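Local structure of putative c-1-tetrahydrofolate synthase, cytoplasmic (Leishmania major, 4A26) at residues K150-L155 / A179-L184; I161-K166 / A211-A216; A216-P221 / V255-F260; I229-A234 / A264-W269. The protein probably catalyses both the NAD(P)-dependent oxidation of 5,10-methylenetetrahydrofolate and the hydrolysis of the resulting 5,10-methenyltetrahydrofolate in one-carbon metabolism. All coordinates share one frame; numbering follows the deposited sequence.

Contact 1. Residues K150-L155 / A179-L184; sequences KGVIVL and APVAAL
Lys150 meets Leu184 through its backbone, not its ammonium. The CD1 methyl of Leu184 lies 3.8 Å from Lys150 N. The lysine side chain leaves in the other direction, extended, toward helix 279-297. There it has Met284, Glu287 and Asn288 as neighbours, and a long, weak ion pair with Glu291. One residue past Gly151, Val152 turns its CB toward the partner helix. Its CG1 meets Val181 CG2 at 3.9 Å, and the two valines cross at about a right angle.

The two segments belong to helices 147-159 and 178-187 of the NAD(P)-binding domain. Helix 178-187 links strands 167-171 and 191-195 in a right-handed beta-alpha-beta crossover of the Rossmann type. The segment axes come within 9.5 Å and cross at -41°. Val152 and Val181 both also reach Ile215 on strand 213-216, so the two helices lie on the same face of the parallel sheet.

Ile153 comes next and has two partners. Its chi1 (-83°) turns CG1 toward the partner helix, and the bend at chi2 (60°) brings CD1 to Val181 and Leu184. CD1 lies 3.4 Å from Val181 CG2 and 3.7 Å from Leu184 CB. Val181 CG2 is therefore shared by Val152 and Ile153. The contact is apolar and buried, with no hydrogen bond between the segments. Leu184 also touches Leu135 of helix 129-136 and the loop residue Thr145.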
loop_
_atom_site.group_PDB
_atom_site.type_symbol
_atom_site.label_atom_id
_atom_site.label_comp_id
_atom_site.label_asym_id
_atom_site.label_seq_id
_atom_site.Cartn_x
_atom_site.Cartn_y
_atom_site.Cartn_z
ATOM N N LYS A 150 4.638 -3.231 12.532
ATOM C CA LYS A 150 4.835 -4.673 12.701
ATOM C C LYS A 150 4.678 -5.091 14.169
ATOM O O LYS A 150 4.091 -6.133 14.462
ATOM C CB LYS A 150 6.210 -5.099 12.172
ATOM C CG LYS A 150 6.382 -6.611 12.016
ATOM C CD LYS A 150 7.850 -7.023 12.018
ATOM C CE LYS A 150 8.056 -8.435 11.485
ATOM N NZ LYS A 150 9.512 -8.757 11.346
ATOM N N GLY A 151 5.195 -4.267 15.076
ATOM C CA GLY A 151 5.124 -4.534 16.515
ATOM C C GLY A 151 3.723 -4.468 17.094
ATOM O O GLY A 151 3.461 -5.042 18.150
ATOM N N VAL A 152 2.825 -3.758 16.420
ATOM C CA VAL A 152 1.413 -3.766 16.798
ATOM C C VAL A 152 0.782 -5.123 16.477
ATOM O O VAL A 152 0.052 -5.679 17.291
ATOM C CB VAL A 152 0.624 -2.648 16.083
ATOM C CG1 VAL A 152 -0.876 -2.847 16.265
ATOM C CG2 VAL A 152 1.064 -1.278 16.601
ATOM N N ILE A 153 1.067 -5.652 15.289
ATOM C CA ILE A 153 0.554 -6.969 14.898
ATOM C C ILE A 153 1.124 -8.071 15.798
ATOM O O ILE A 153 0.394 -8.984 16.193
ATOM C CB ILE A 153 0.831 -7.281 13.402
ATOM C CG1 ILE A 153 -0.243 -6.654 12.515
ATOM C CG2 ILE A 153 0.809 -8.764 13.139
ATOM C CD1 ILE A 153 -0.355 -5.171 12.620
ATOM N N VAL A 154 2.409 -7.974 16.133
ATOM C CA VAL A 154 3.062 -8.967 16.998
ATOM C C VAL A 154 2.499 -8.935 18.425
ATOM O O VAL A 154 2.335 -9.976 19.054
ATOM C CB VAL A 154 4.599 -8.787 17.019
ATOM C CG1 VAL A 154 5.232 -9.673 18.084
ATOM C CG2 VAL A 154 5.189 -9.101 15.646
ATOM N N LEU A 155 2.199 -7.741 18.924
ATOM C CA LEU A 155 1.444 -7.589 20.171
ATOM C C LEU A 155 0.188 -8.457 20.186
ATOM O O LEU A 155 -0.096 -9.120 21.181
ATOM C CB LEU A 155 1.054 -6.120 20.391
ATOM C CG LEU A 155 1.854 -5.304 21.411
ATOM C CD1 LEU A 155 3.300 -5.764 21.516
ATOM C CD2 LEU A 155 1.783 -3.824 21.043
ATOM N N ALA A 179 -1.339 3.782 8.037
ATOM C CA ALA A 179 -1.437 3.152 6.717
ATOM C C ALA A 179 -0.815 1.754 6.676
ATOM O O ALA A 179 -1.465 0.808 6.232
ATOM C CB ALA A 179 -0.819 4.044 5.644
ATOM N N PRO A 180 0.445 1.617 7.125
ATOM C CA PRO A 180 1.042 0.288 7.100
ATOM C C PRO A 180 0.297 -0.745 7.948
ATOM O O PRO A 180 0.060 -1.856 7.470
ATOM C CB PRO A 180 2.461 0.510 7.637
ATOM C CG PRO A 180 2.519 1.906 8.127
ATOM C CD PRO A 180 1.415 2.660 7.499
ATOM N N VAL A 181 -0.076 -0.389 9.180
ATOM C CA VAL A 181 -0.746 -1.340 10.073
ATOM C C VAL A 181 -2.114 -1.768 9.546
ATOM O O VAL A 181 -2.539 -2.894 9.786
ATOM C CB VAL A 181 -0.911 -0.806 11.524
ATOM C CG1 VAL A 181 -1.964 0.282 11.598
ATOM C CG2 VAL A 181 -1.289 -1.945 12.455
ATOM N N ALA A 182 -2.795 -0.875 8.831
ATOM C CA ALA A 182 -4.073 -1.213 8.214
ATOM C C ALA A 182 -3.904 -2.326 7.183
ATOM O O ALA A 182 -4.754 -3.208 7.079
ATOM C CB ALA A 182 -4.703 0.008 7.575
ATOM N N ALA A 183 -2.803 -2.292 6.436
ATOM C CA ALA A 183 -2.539 -3.304 5.413
ATOM C C ALA A 183 -2.046 -4.610 6.025
ATOM O O ALA A 183 -2.309 -5.680 5.489
ATOM C CB ALA A 183 -1.535 -2.792 4.406
ATOM N N LEU A 184 -1.318 -4.524 7.138
ATOM C CA LEU A 184 -0.831 -5.720 7.822
ATOM C C LEU A 184 -2.005 -6.512 8.400
ATOM O O LEU A 184 -2.024 -7.739 8.323
ATOM C CB LEU A 184 0.174 -5.356 8.921
ATOM C CG LEU A 184 1.512 -4.758 8.450
ATOM C CD1 LEU A 184 2.292 -4.159 9.624
ATOM C CD2 LEU A 184 2.360 -5.794 7.720
#

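Contact 2. Residues I161-K166 / A211-A216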
loop_
_atom_site.group_PDB
_atom_site.type_symbol
_atom_site.label_atom_id
_atom_site.label_comp_id
_atom_site.label_asym_id
_atom_site.label_seq_id
_atom_site.Cartn_x
_atom_site.Cartn_y
_atom_site.Cartn_z
ATOM N N ILE A 161 -4.514 -12.982 20.210
ATOM C CA ILE A 161 -5.643 -12.235 19.685
ATOM C C ILE A 161 -5.812 -12.543 18.200
ATOM O O ILE A 161 -4.931 -12.245 17.388
ATOM C CB ILE A 161 -5.474 -10.721 19.915
ATOM C CG1 ILE A 161 -5.419 -10.430 21.420
ATOM C CG2 ILE A 161 -6.614 -9.951 19.268
ATOM C CD1 ILE A 161 -5.157 -8.984 21.767
ATOM N N GLU A 162 -6.946 -13.165 17.871
ATOM C CA GLU A 162 -7.279 -13.531 16.498
ATOM C C GLU A 162 -7.475 -12.278 15.654
ATOM O O GLU A 162 -8.115 -11.320 16.094
ATOM C CB GLU A 162 -8.560 -14.382 16.456
ATOM C CG GLU A 162 -8.386 -15.832 16.929
ATOM C CD GLU A 162 -9.715 -16.566 17.165
ATOM O OE1 GLU A 162 -10.797 -15.971 16.950
ATOM O OE2 GLU A 162 -9.675 -17.745 17.580
ATOM N N MET A 163 -6.913 -12.297 14.447
ATOM C CA MET A 163 -7.122 -11.249 13.449
ATOM C C MET A 163 -7.983 -11.750 12.282
ATOM O O MET A 163 -8.937 -11.092 11.900
ATOM C CB MET A 163 -5.776 -10.750 12.932
ATOM C CG MET A 163 -5.107 -9.769 13.866
ATOM S SD MET A 163 -3.368 -9.521 13.485
ATOM C CE MET A 163 -2.690 -11.069 14.092
ATOM N N ALA A 164 -7.648 -12.910 11.721
ATOM C CA ALA A 164 -8.400 -13.465 10.589
ATOM C C ALA A 164 -9.894 -13.591 10.895
ATOM O O ALA A 164 -10.275 -14.158 11.918
ATOM C CB ALA A 164 -7.839 -14.814 10.197
ATOM N N GLY A 165 -10.730 -13.058 10.005
ATOM C CA GLY A 165 -12.185 -13.142 10.148
ATOM C C GLY A 165 -12.807 -12.074 11.035
ATOM O O GLY A 165 -14.026 -12.064 11.252
ATOM N N LYS A 166 -11.978 -11.163 11.536
ATOM C CA LYS A 166 -12.432 -10.142 12.470
ATOM C C LYS A 166 -12.596 -8.791 11.779
ATOM O O LYS A 166 -12.073 -8.575 10.682
ATOM C CB LYS A 166 -11.444 -10.016 13.633
ATOM C CG LYS A 166 -11.140 -11.337 14.350
ATOM C CD LYS A 166 -12.385 -11.943 14.987
ATOM C CE LYS A 166 -12.042 -13.145 15.845
ATOM N NZ LYS A 166 -13.199 -13.580 16.678
ATOM N N ALA A 211 -16.086 -3.149 15.994
ATOM C CA ALA A 211 -14.657 -3.425 15.821
ATOM C C ALA A 211 -14.139 -4.392 16.873
ATOM O O ALA A 211 -14.076 -4.059 18.059
ATOM C CB ALA A 211 -13.853 -2.135 15.874
ATOM N N ASP A 212 -13.756 -5.586 16.426
ATOM C CA ASP A 212 -13.130 -6.580 17.289
ATOM C C ASP A 212 -11.715 -6.154 17.670
ATOM O O ASP A 212 -11.206 -6.513 18.734
ATOM C CB ASP A 212 -13.106 -7.936 16.588
ATOM C CG ASP A 212 -14.497 -8.505 16.389
ATOM O OD1 ASP A 212 -15.166 -8.784 17.406
ATOM O OD2 ASP A 212 -14.925 -8.666 15.226
ATOM N N ILE A 213 -11.088 -5.388 16.786
ATOM C CA ILE A 213 -9.760 -4.843 17.018
ATOM C C ILE A 213 -9.819 -3.329 16.783
ATOM O O ILE A 213 -10.591 -2.856 15.945
ATOM C CB ILE A 213 -8.727 -5.525 16.086
ATOM C CG1 ILE A 213 -8.673 -7.034 16.400
ATOM C CG2 ILE A 213 -7.353 -4.878 16.223
ATOM C CD1 ILE A 213 -7.693 -7.823 15.568
ATOM N N VAL A 214 -9.036 -2.572 17.546
ATOM C CA VAL A 214 -8.979 -1.121 17.392
ATOM C C VAL A 214 -7.552 -0.640 17.582
ATOM O O VAL A 214 -6.909 -0.954 18.591
ATOM C CB VAL A 214 -9.862 -0.386 18.416
ATOM C CG1 VAL A 214 -9.762 1.116 18.205
ATOM C CG2 VAL A 214 -11.312 -0.845 18.320
ATOM N N ILE A 215 -7.068 0.127 16.607
ATOM C CA ILE A 215 -5.725 0.680 16.648
ATOM C C ILE A 215 -5.868 2.193 16.730
ATOM O O ILE A 215 -6.320 2.831 15.777
ATOM C CB ILE A 215 -4.903 0.272 15.403
ATOM C CG1 ILE A 215 -5.081 -1.217 15.089
ATOM C CG2 ILE A 215 -3.431 0.555 15.617
ATOM C CD1 ILE A 215 -4.693 -2.133 16.223
ATOM N N ALA A 216 -5.518 2.753 17.885
ATOM C CA ALA A 216 -5.619 4.190 18.113
ATOM C C ALA A 216 -4.301 4.871 17.750
ATOM O O ALA A 216 -3.338 4.830 18.522
ATOM C CB ALA A 216 -5.982 4.464 19.554
#
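Ile213 pushes its CD1 methyl against the bend of the 161-166 loop. CD1 lies 3.7 Å from Met163 CG and 3.6 Å from the backbone oxygen Glu162 O. Ile161 CG2, at 4.4 Å from the same methyl, is a looser apolar neighbour. The chain of Ile213 is extended beyond CG1 (chi2 -180°), and this carries CD1 into the loop. Met163 meets it at an angle with its CG. Beyond that, the methionine chain bends at chi3. The residue also packs on Leu156 and Lys157 of helix 147-159 and on Leu185 of helix 178-187.

The loop joins helix 147-159 to strand 167-171, the first strand of the Rossmann-type domain to follow that helix. Met163 to Lys166 form a type II beta turn, closed by the bond from Lys166 N to Met163 O. Gly165 sits in it with positive phi. Strand 213-216 runs parallel to 167-171 as its sheet neighbour. The contact thus lies at the N-terminal ends of these two strands.

Lys166 and Asp212 touch through their aliphatic parts, CB to CB at 4.0 Å, and the side chains cross at about a right angle. Their charged ends do not meet: Lys166 NZ is 5.2 Å from Asp212 OD1. A bend at chi2 (-62°) starts the lysine chain on its way back to Glu162, where NZ forms a salt bridge with OE1 at 3.4 Å. Asp212 OD1 is taken by a salt bridge to Lys230, and its OD2 accepts a weak hydrogen bond from Arg167 N.

Contact 3. Residues A216-P221 / V255-F260; sequences AAMGQP and VGDVCF
The chain leaving strand 213-216 curls past the 255-260 loop and comes nearest at Pro221 and Asp257, whose CA atoms are 4.6 Å apart. Two CA-H...O contacts line this approach: Asp257 CA to Gln220 O at 3.2 Å, and Pro221 CA to Gly256 O.

The Asp257 carboxylate reaches into the curl formed by Met218, Gly219 and Gln220. Gly219 N donates to Asp257 OD2 at 3.0 Å, with an N-H...O angle of 147°. OD2 accepts through its syn lone pair. The same N-H makes a weak, longer bond to Asp257 OD1. Met218 N also donates to Asp257 OD2, but weakly (angle 123°). Met218 CB lies beside this oxygen; the rest of its chain leads away. At the CB end of the aspartate, Ala216 CB packs on Asp257 CB at 3.6 Å and on Val258 CG2 at 3.7 Å.

The 216-221 loop follows the C-terminal end of parallel strand 213-216, the end of the sheet at which Rossmann-type domains generally bind their dinucleotide. Segment 255-260 comes from the antiparallel hairpin 241-243/253-255 and leads to helix 260-263. Asp237, at the end of the adjacent strand 234-237, accepts from Asp257 N and Val258 N, which helps to position Asp257.

The N-H groups would favour a charged carboxylate, but Gln220 O, 3.1 Å from Asp257 OD1, would oppose it, so its ionisation stays open. The Gly219 N bond to OD2 probably helps to hold the turn at Met218-Gln220.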
loop_
_atom_site.group_PDB
_atom_site.type_symbol
_atom_site.label_atom_id
_atom_site.label_comp_id
_atom_site.label_asym_id
_atom_site.label_seq_id
_atom_site.Cartn_x
_atom_site.Cartn_y
_atom_site.Cartn_z
ATOM N N ALA A 216 -5.518 2.753 17.885
ATOM C CA ALA A 216 -5.619 4.190 18.113
ATOM C C ALA A 216 -4.301 4.871 17.750
ATOM O O ALA A 216 -3.338 4.830 18.522
ATOM C CB ALA A 216 -5.982 4.464 19.554
ATOM N N ALA A 217 -4.271 5.493 16.573
ATOM C CA ALA A 217 -3.049 6.085 16.031
ATOM C C ALA A 217 -3.235 7.518 15.545
ATOM O O ALA A 217 -2.436 8.003 14.748
ATOM C CB ALA A 217 -2.520 5.219 14.893
ATOM N N MET A 218 -4.273 8.203 16.017
ATOM C CA MET A 218 -4.548 9.568 15.551
ATOM C C MET A 218 -3.567 10.575 16.140
ATOM O O MET A 218 -3.186 11.524 15.462
ATOM C CB MET A 218 -5.993 9.987 15.863
ATOM C CG MET A 218 -7.033 9.329 14.968
ATOM S SD MET A 218 -7.620 10.360 13.604
ATOM C CE MET A 218 -6.088 10.958 12.879
ATOM N N GLY A 219 -3.165 10.355 17.390
ATOM C CA GLY A 219 -2.258 11.256 18.111
ATOM C C GLY A 219 -2.959 12.329 18.935
ATOM O O GLY A 219 -2.371 13.371 19.227
ATOM N N GLN A 220 -4.213 12.065 19.308
ATOM C CA GLN A 220 -5.027 12.971 20.122
ATOM C C GLN A 220 -5.151 12.423 21.541
ATOM O O GLN A 220 -5.789 11.394 21.737
ATOM C CB GLN A 220 -6.435 13.076 19.529
ATOM C CG GLN A 220 -6.591 14.111 18.426
ATOM C CD GLN A 220 -6.920 15.501 18.940
ATOM O OE1 GLN A 220 -6.914 16.457 18.174
ATOM N NE2 GLN A 220 -7.216 15.617 20.230
ATOM N N PRO A 221 -4.580 13.113 22.541
ATOM C CA PRO A 221 -4.635 12.546 23.890
ATOM C C PRO A 221 -6.055 12.344 24.418
ATOM O O PRO A 221 -6.839 13.285 24.448
ATOM C CB PRO A 221 -3.882 13.575 24.742
ATOM C CG PRO A 221 -3.904 14.824 23.957
ATOM C CD PRO A 221 -3.907 14.421 22.523
ATOM N N VAL A 255 0.385 10.520 27.457
ATOM C CA VAL A 255 -1.004 10.073 27.525
ATOM C C VAL A 255 -1.459 9.603 26.145
ATOM O O VAL A 255 -1.220 10.281 25.145
ATOM C CB VAL A 255 -1.930 11.206 27.998
ATOM C CG1 VAL A 255 -3.238 10.636 28.523
ATOM C CG2 VAL A 255 -1.248 12.038 29.069
ATOM N N GLY A 256 -2.119 8.448 26.100
ATOM C CA GLY A 256 -2.545 7.845 24.843
ATOM C C GLY A 256 -3.862 8.382 24.313
ATOM O O GLY A 256 -4.533 9.179 24.968
ATOM N N ASP A 257 -4.222 7.935 23.112
ATOM C CA ASP A 257 -5.489 8.295 22.472
ATOM C C ASP A 257 -6.703 7.753 23.221
ATOM O O ASP A 257 -7.777 8.356 23.201
ATOM C CB ASP A 257 -5.537 7.765 21.034
ATOM C CG ASP A 257 -4.761 8.629 20.053
ATOM O OD1 ASP A 257 -3.832 9.347 20.467
ATOM O OD2 ASP A 257 -5.089 8.576 18.847
ATOM N N VAL A 258 -6.528 6.607 23.869
ATOM C CA VAL A 258 -7.624 5.904 24.511
ATOM C C VAL A 258 -7.743 6.322 25.962
ATOM O O VAL A 258 -6.734 6.520 26.632
ATOM C CB VAL A 258 -7.404 4.381 24.452
ATOM C CG1 VAL A 258 -8.574 3.645 25.088
ATOM C CG2 VAL A 258 -7.191 3.935 23.003
ATOM N N CYS A 259 -8.978 6.476 26.434
ATOM C CA CYS A 259 -9.241 6.633 27.859
ATOM C C CYS A 259 -9.169 5.249 28.480
ATOM O O CYS A 259 -10.129 4.478 28.420
ATOM C CB CYS A 259 -10.612 7.259 28.101
ATOM S SG CYS A 259 -10.745 8.933 27.478
ATOM N N PHE A 260 -8.023 4.942 29.075
ATOM C CA PHE A 260 -7.725 3.588 29.508
ATOM C C PHE A 260 -8.753 3.008 30.481
ATOM O O PHE A 260 -9.321 1.943 30.234
ATOM C CB PHE A 260 -6.337 3.528 30.141
ATOM C CG PHE A 260 -5.997 2.180 30.683
ATOM C CD1 PHE A 260 -5.595 1.163 29.831
ATOM C CD2 PHE A 260 -6.114 1.914 32.041
ATOM C CE1 PHE A 260 -5.298 -0.091 30.323
ATOM C CE2 PHE A 260 -5.817 0.662 32.540
ATOM C CZ PHE A 260 -5.409 -0.345 31.681
#

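Contact 4. Residues I229-A234 / A264-W269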
loop_
_atom_site.group_PDB
_atom_site.type_symbol
_atom_site.label_atom_id
_atom_site.label_comp_id
_atom_site.label_asym_id
_atom_site.label_seq_id
_atom_site.Cartn_x
_atom_site.Cartn_y
_atom_site.Cartn_z
ATOM N N ILE A 229 -15.933 1.348 22.353
ATOM C CA ILE A 229 -15.232 0.087 22.150
ATOM C C ILE A 229 -16.216 -1.062 22.321
ATOM O O ILE A 229 -16.966 -1.092 23.292
ATOM C CB ILE A 229 -14.062 -0.086 23.161
ATOM C CG1 ILE A 229 -13.165 1.161 23.187
ATOM C CG2 ILE A 229 -13.249 -1.331 22.836
ATOM C CD1 ILE A 229 -12.857 1.750 21.826
ATOM N N LYS A 230 -16.213 -1.994 21.373
ATOM C CA LYS A 230 -17.081 -3.162 21.438
ATOM C C LYS A 230 -16.686 -4.035 22.619
ATOM O O LYS A 230 -15.500 -4.268 22.867
ATOM C CB LYS A 230 -16.979 -3.966 20.143
ATOM C CG LYS A 230 -17.879 -5.198 20.054
ATOM C CD LYS A 230 -17.457 -6.078 18.876
ATOM C CE LYS A 230 -18.349 -7.301 18.721
ATOM N NZ LYS A 230 -17.881 -8.174 17.607
ATOM N N GLU A 231 -17.690 -4.526 23.336
ATOM C CA GLU A 231 -17.470 -5.362 24.513
ATOM C C GLU A 231 -16.700 -6.629 24.124
ATOM O O GLU A 231 -17.202 -7.455 23.366
ATOM C CB GLU A 231 -18.817 -5.712 25.150
ATOM C CG GLU A 231 -18.764 -6.037 26.623
ATOM C CD GLU A 231 -20.147 -6.104 27.244
ATOM O OE1 GLU A 231 -20.963 -5.196 26.974
ATOM O OE2 GLU A 231 -20.425 -7.066 27.994
ATOM N N GLY A 232 -15.473 -6.754 24.630
ATOM C CA GLY A 232 -14.594 -7.892 24.330
ATOM C C GLY A 232 -13.509 -7.588 23.303
ATOM O O GLY A 232 -12.731 -8.471 22.937
ATOM N N ALA A 233 -13.447 -6.337 22.849
ATOM C CA ALA A 233 -12.510 -5.935 21.799
ATOM C C ALA A 233 -11.071 -5.905 22.293
ATOM O O ALA A 233 -10.813 -5.937 23.500
ATOM C CB ALA A 233 -12.892 -4.563 21.250
ATOM N N ALA A 234 -10.142 -5.851 21.344
ATOM C CA ALA A 234 -8.729 -5.670 21.641
ATOM C C ALA A 234 -8.353 -4.274 21.183
ATOM O O ALA A 234 -8.572 -3.923 20.020
ATOM C CB ALA A 234 -7.892 -6.706 20.918
ATOM N N ALA A 264 -11.098 -0.246 29.794
ATOM C CA ALA A 264 -10.837 -1.490 30.526
ATOM C C ALA A 264 -12.118 -2.194 30.987
ATOM O O ALA A 264 -12.146 -3.417 31.109
ATOM C CB ALA A 264 -9.920 -1.221 31.718
ATOM N N ALA A 265 -13.172 -1.426 31.243
ATOM C CA ALA A 265 -14.451 -1.997 31.672
ATOM C C ALA A 265 -15.171 -2.758 30.546
ATOM O O ALA A 265 -16.022 -3.609 30.821
ATOM C CB ALA A 265 -15.352 -0.903 32.232
ATOM N N ARG A 266 -14.821 -2.456 29.293
ATOM C CA ARG A 266 -15.470 -3.062 28.121
ATOM C C ARG A 266 -14.560 -3.978 27.297
ATOM O O ARG A 266 -15.010 -5.009 26.805
ATOM C CB ARG A 266 -16.045 -1.968 27.220
ATOM C CG ARG A 266 -17.467 -1.578 27.560
ATOM C CD ARG A 266 -17.945 -0.434 26.696
ATOM N NE ARG A 266 -19.380 -0.517 26.431
ATOM C CZ ARG A 266 -19.938 -1.069 25.350
ATOM N NH1 ARG A 266 -19.201 -1.610 24.390
ATOM N NH2 ARG A 266 -21.260 -1.077 25.227
ATOM N N ALA A 267 -13.295 -3.599 27.140
ATOM C CA ALA A 267 -12.344 -4.379 26.342
ATOM C C ALA A 267 -11.956 -5.690 27.023
ATOM O O ALA A 267 -12.071 -5.830 28.238
ATOM C CB ALA A 267 -11.091 -3.553 26.056
ATOM N N ALA A 268 -11.502 -6.650 26.219
ATOM C CA ALA A 268 -10.901 -7.882 26.729
ATOM C C ALA A 268 -9.385 -7.723 26.826
ATOM O O ALA A 268 -8.759 -8.229 27.762
ATOM C CB ALA A 268 -11.254 -9.058 25.831
ATOM N N TRP A 269 -8.801 -7.034 25.847
ATOM C CA TRP A 269 -7.374 -6.734 25.844
ATOM C C TRP A 269 -7.136 -5.264 25.513
ATOM O O TRP A 269 -7.848 -4.680 24.697
ATOM C CB TRP A 269 -6.650 -7.605 24.819
ATOM C CG TRP A 269 -6.582 -9.044 25.189
ATOM C CD1 TRP A 269 -7.503 -10.012 24.900
ATOM C CD2 TRP A 269 -5.527 -9.695 25.915
ATOM N NE1 TRP A 269 -7.085 -11.226 25.405
ATOM C CE2 TRP A 269 -5.877 -11.057 26.029
ATOM C CE3 TRP A 269 -4.324 -9.256 26.481
ATOM C CZ2 TRP A 269 -5.069 -11.986 26.687
ATOM C CZ3 TRP A 269 -3.516 -10.183 27.135
ATOM C CH2 TRP A 269 -3.895 -11.532 27.234
#
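The Arg266 guanidinium has Glu231 OE1 over one face and Ile229 O at its edge, with Lys230 CA also in plane at the edge. Glu231 OE1 is 4.5 Å from Arg266 NH2 and well above the plane, so only charge attraction links them. At the edge, Arg266 NH1 makes a weak bond to Ile229 O; its modelled length of 2.5 Å is doubtful at this resolution. A bend at chi3 (148°) helps bring the group there.

The firmer links are between backbones. Gly232 N donates to Arg266 O at 2.8 Å. Gly232 belongs to a type II beta turn from Lys230 to Ala233. Ala233 O accepts twice: from Ala268 N at 2.9 Å, in the carbonyl plane, and from Trp269 N at 3.3 Å. Beside it, Ala268 CB rests 3.3 Å from Gly232 O. Ala234 then pairs with Trp269 in a parallel bridge, their CB atoms 4.2 Å apart on the same face.

This is where strands 234-237 and 269-271 of the Rossmann-type sheet begin side by side. Strand 213-216 flanks the first, strand 7-8 the second. The segment 264-269 follows helix 260-263, and Trp269 packs on Ile9 and Ile161.

Overall arrangement
All four contacts belong to the NAD(P)-binding domain and lie on and at the ends of its parallel sheet. Contact 1 lies on one face and joins contact 2 through Val152 CG1 and Ile215 CD1, 3.9 Å apart; the two centres are about 11 Å apart. Contact 2 joins contact 4 at the N-terminal ends of strands, through the 2.8 Å salt bridge of Asp212 OD1 with Lys230 NZ and a probable bond from Val214 N to Ala234 O. Contact 3 shares Ala216 with contact 2 but lies at the other end of strand 213-216, its centre about 17 Å away. That end is the expected cofactor side. Contacts 3 and 4 interleave along the chain, with centres about 15 Å apart.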